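Local coordinates for protein pumilio homology domain family member 4 (Saccharomyces cerevisiae, PDB 3BWT) that binds messenger RNA through a single-stranded-RNA-binding Pumilio homology domain built of eight helical repeats, at residues Leu8-Cys19 with Ala39-Tyr50. Sequence-based numbering, arbitrary orientation.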
# COMPACT_ATOMS: atom_id res chain seq x y z
N LEU A 8 26.26 -19.76 -26.06
CA LEU A 8 24.92 -19.56 -26.58
C LEU A 8 24.72 -20.37 -27.87
O LEU A 8 23.71 -21.05 -28.04
CB LEU A 8 24.67 -18.08 -26.85
CG LEU A 8 23.24 -17.56 -26.70
CD1 LEU A 8 23.01 -16.36 -27.61
CD2 LEU A 8 22.21 -18.63 -26.99
N ASP A 9 25.70 -20.30 -28.76
CA ASP A 9 25.53 -20.85 -30.10
C ASP A 9 25.26 -22.35 -30.13
O ASP A 9 24.69 -22.86 -31.09
CB ASP A 9 26.71 -20.49 -30.99
CG ASP A 9 26.71 -19.03 -31.38
OD1 ASP A 9 25.69 -18.35 -31.17
OD2 ASP A 9 27.75 -18.55 -31.89
N GLN A 10 25.63 -23.07 -29.08
CA GLN A 10 25.40 -24.50 -29.06
C GLN A 10 23.98 -24.83 -28.66
O GLN A 10 23.56 -25.99 -28.72
CB GLN A 10 26.39 -25.22 -28.14
CG GLN A 10 26.35 -24.78 -26.69
CD GLN A 10 27.35 -25.54 -25.84
OE1 GLN A 10 27.11 -26.69 -25.46
NE2 GLN A 10 28.47 -24.91 -25.54
N TYR A 11 23.22 -23.82 -28.26
CA TYR A 11 21.87 -24.08 -27.78
C TYR A 11 20.80 -23.61 -28.74
O TYR A 11 19.61 -23.87 -28.54
CB TYR A 11 21.67 -23.51 -26.37
CG TYR A 11 22.44 -24.30 -25.33
CD1 TYR A 11 22.07 -25.60 -25.02
CD2 TYR A 11 23.55 -23.75 -24.68
CE1 TYR A 11 22.76 -26.34 -24.08
CE2 TYR A 11 24.25 -24.50 -23.73
CZ TYR A 11 23.85 -25.80 -23.44
OH TYR A 11 24.52 -26.56 -22.50
N ILE A 12 21.23 -22.92 -29.80
CA ILE A 12 20.32 -22.42 -30.80
C ILE A 12 19.43 -23.55 -31.30
O ILE A 12 19.93 -24.59 -31.74
CB ILE A 12 21.08 -21.80 -31.98
CG1 ILE A 12 21.88 -20.59 -31.50
CG2 ILE A 12 20.11 -21.38 -33.07
CD1 ILE A 12 21.03 -19.42 -31.06
N GLY A 13 18.13 -23.33 -31.23
CA GLY A 13 17.16 -24.35 -31.61
C GLY A 13 16.76 -25.22 -30.44
O GLY A 13 15.94 -26.12 -30.58
N SER A 14 17.33 -24.95 -29.27
CA SER A 14 17.06 -25.74 -28.08
C SER A 14 16.99 -24.86 -26.84
O SER A 14 16.99 -25.35 -25.71
CB SER A 14 18.13 -26.81 -27.90
OG SER A 14 18.49 -27.37 -29.16
N ILE A 15 16.91 -23.55 -27.07
CA ILE A 15 16.90 -22.58 -25.98
C ILE A 15 15.74 -22.78 -25.01
O ILE A 15 15.91 -22.67 -23.79
CB ILE A 15 16.93 -21.12 -26.53
CG1 ILE A 15 18.35 -20.76 -26.97
CG2 ILE A 15 16.42 -20.14 -25.47
CD1 ILE A 15 18.46 -19.53 -27.83
N HIS A 16 14.56 -23.09 -25.54
CA HIS A 16 13.40 -23.25 -24.67
C HIS A 16 13.62 -24.37 -23.67
O HIS A 16 13.18 -24.27 -22.53
CB HIS A 16 12.13 -23.52 -25.48
CG HIS A 16 10.96 -23.93 -24.65
ND1 HIS A 16 10.62 -25.25 -24.45
CD2 HIS A 16 10.06 -23.20 -23.95
CE1 HIS A 16 9.56 -25.31 -23.67
NE2 HIS A 16 9.20 -24.08 -23.35
N SER A 17 14.29 -25.43 -24.10
CA SER A 17 14.50 -26.57 -23.22
C SER A 17 15.32 -26.17 -21.99
O SER A 17 15.25 -26.82 -20.95
CB SER A 17 15.17 -27.72 -23.96
OG SER A 17 16.57 -27.53 -24.00
N LEU A 18 16.09 -25.10 -22.11
CA LEU A 18 16.91 -24.62 -21.00
C LEU A 18 16.08 -23.82 -20.00
O LEU A 18 16.52 -23.58 -18.88
CB LEU A 18 18.03 -23.73 -21.52
CG LEU A 18 19.13 -24.34 -22.38
CD1 LEU A 18 20.15 -23.26 -22.72
CD2 LEU A 18 19.79 -25.50 -21.66
N CYS A 19 14.89 -23.39 -20.42
CA CYS A 19 14.11 -22.43 -19.66
C CYS A 19 13.31 -23.08 -18.54
O CYS A 19 12.62 -22.40 -17.77
CB CYS A 19 13.21 -21.62 -20.59
SG CYS A 19 14.14 -20.61 -21.77
N ALA A 39 21.84 -12.24 -28.12
CA ALA A 39 21.23 -13.10 -27.11
C ALA A 39 19.74 -12.83 -27.02
O ALA A 39 18.93 -13.76 -27.03
CB ALA A 39 21.90 -12.91 -25.77
N ALA A 40 19.37 -11.55 -26.94
CA ALA A 40 17.97 -11.14 -26.88
C ALA A 40 17.16 -11.65 -28.08
O ALA A 40 16.03 -12.09 -27.93
CB ALA A 40 17.85 -9.62 -26.77
N ASP A 41 17.76 -11.58 -29.27
CA ASP A 41 17.08 -12.03 -30.48
C ASP A 41 16.84 -13.53 -30.42
O ASP A 41 15.72 -14.01 -30.61
CB ASP A 41 17.93 -11.71 -31.71
CG ASP A 41 17.99 -10.24 -32.03
OD1 ASP A 41 17.37 -9.43 -31.30
OD2 ASP A 41 18.67 -9.90 -33.02
N ALA A 42 17.91 -14.27 -30.18
CA ALA A 42 17.85 -15.72 -30.19
C ALA A 42 16.85 -16.20 -29.14
O ALA A 42 16.04 -17.10 -29.39
CB ALA A 42 19.21 -16.29 -29.89
N ILE A 43 16.92 -15.59 -27.97
CA ILE A 43 16.07 -16.00 -26.87
C ILE A 43 14.63 -15.54 -27.08
O ILE A 43 13.69 -16.27 -26.78
CB ILE A 43 16.66 -15.53 -25.53
CG1 ILE A 43 17.92 -16.34 -25.22
CG2 ILE A 43 15.63 -15.68 -24.41
CD1 ILE A 43 18.81 -15.72 -24.18
N PHE A 44 14.46 -14.35 -27.64
CA PHE A 44 13.14 -13.86 -27.99
C PHE A 44 12.47 -14.80 -28.99
O PHE A 44 11.31 -15.18 -28.82
CB PHE A 44 13.21 -12.43 -28.55
CG PHE A 44 11.94 -11.97 -29.23
CD1 PHE A 44 10.91 -11.40 -28.49
CD2 PHE A 44 11.79 -12.08 -30.61
CE1 PHE A 44 9.75 -10.96 -29.12
CE2 PHE A 44 10.63 -11.65 -31.23
CZ PHE A 44 9.61 -11.09 -30.49
N GLU A 45 13.19 -15.17 -30.04
CA GLU A 45 12.59 -16.01 -31.07
C GLU A 45 12.18 -17.39 -30.55
O GLU A 45 11.16 -17.93 -30.98
CB GLU A 45 13.51 -16.14 -32.28
CG GLU A 45 13.73 -14.85 -33.01
CD GLU A 45 12.45 -14.25 -33.58
OE1 GLU A 45 11.41 -14.94 -33.61
OE2 GLU A 45 12.50 -13.06 -34.02
N GLU A 46 12.96 -17.96 -29.64
CA GLU A 46 12.68 -19.31 -29.15
C GLU A 46 11.77 -19.39 -27.92
O GLU A 46 11.34 -20.48 -27.56
CB GLU A 46 13.97 -20.09 -28.92
CG GLU A 46 14.71 -20.40 -30.20
CD GLU A 46 15.72 -21.50 -30.05
OE1 GLU A 46 15.33 -22.58 -29.56
OE2 GLU A 46 16.90 -21.29 -30.41
N THR A 47 11.48 -18.25 -27.29
CA THR A 47 10.61 -18.26 -26.12
C THR A 47 9.33 -17.43 -26.26
O THR A 47 8.46 -17.49 -25.42
CB THR A 47 11.34 -17.80 -24.84
OG1 THR A 47 11.42 -16.37 -24.83
CG2 THR A 47 12.73 -18.39 -24.75
N LYS A 48 9.22 -16.65 -27.33
CA LYS A 48 8.05 -15.79 -27.49
C LYS A 48 6.71 -16.54 -27.42
O LYS A 48 5.73 -16.05 -26.86
CB LYS A 48 8.14 -14.96 -28.77
CG LYS A 48 8.12 -15.77 -30.05
CD LYS A 48 8.44 -14.90 -31.25
CE LYS A 48 8.42 -15.70 -32.55
NZ LYS A 48 8.57 -14.80 -33.71
N ASP A 49 6.66 -17.74 -27.98
CA ASP A 49 5.41 -18.47 -28.02
C ASP A 49 5.00 -19.00 -26.66
O ASP A 49 3.86 -19.41 -26.45
CB ASP A 49 5.51 -19.59 -29.03
CG ASP A 49 5.40 -19.10 -30.45
OD1 ASP A 49 4.47 -18.31 -30.72
OD2 ASP A 49 6.24 -19.50 -31.28
N TYR A 50 5.95 -18.98 -25.73
CA TYR A 50 5.73 -19.58 -24.43
C TYR A 50 5.87 -18.56 -23.30
O TYR A 50 6.11 -18.93 -22.16
CB TYR A 50 6.71 -20.73 -24.26
CG TYR A 50 6.70 -21.66 -25.44
CD1 TYR A 50 5.70 -22.61 -25.58
CD2 TYR A 50 7.68 -21.59 -26.42
CE1 TYR A 50 5.67 -23.46 -26.68
CE2 TYR A 50 7.67 -22.44 -27.52
CZ TYR A 50 6.66 -23.37 -27.64
OH TYR A 50 6.63 -24.23 -28.72
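Glu46, near the end of helix 37-47, reaches across to the backbone of Gly13 and Ile15, where the first Pumilio repeat of the PUF superhelix meets the second. Its two carboxylate oxygens grip two backbone N-H groups. Glu46 OE2 accepts Gly13 N on its syn side, tilted out of the carboxylate plane, while Glu46 OE1 takes Ile15 N from above that plane, at 3.1 Å and with a bent N-H...O angle of 140°. The peptide groups so held belong to the type II turn Tyr11-Ser14 and to the start of the short, weakly bonded helix about 15-18, so one carboxylate ties both to the neighbouring helix.

Beside these bonds, Ile15 enters as a knob among Ala42, Ile43, Glu46 and Thr47. Ile15 CG1 stands anti to the carbonyl carbon (chi1 -77°) and the chain continues extended, bringing Ile15 CD1 to 3.9 Å from Ala42 CB, whereas the CG2 branch meets Ile43 CG1 and Thr47 CG2. Ile12 CD1 also touches the Ala42 methyl, and Leu8 CD1 rests against Ala39 CA at 3.7 Å.

At the other end the His16 and Tyr50 rings meet obliquely, planes at 41°, with His16 NE2 over one Tyr50 face, toward its rim. Deeper in, Thr47 CG2 meets Cys19 SG at 4.0 Å. Leu28 of helix 22-34 backs Ile15, and Leu67 of helix 60-70, in the second repeat, touches Ile43 and Thr47. Thr47 OG1 bonds back to Ile43 O (3.0 Å).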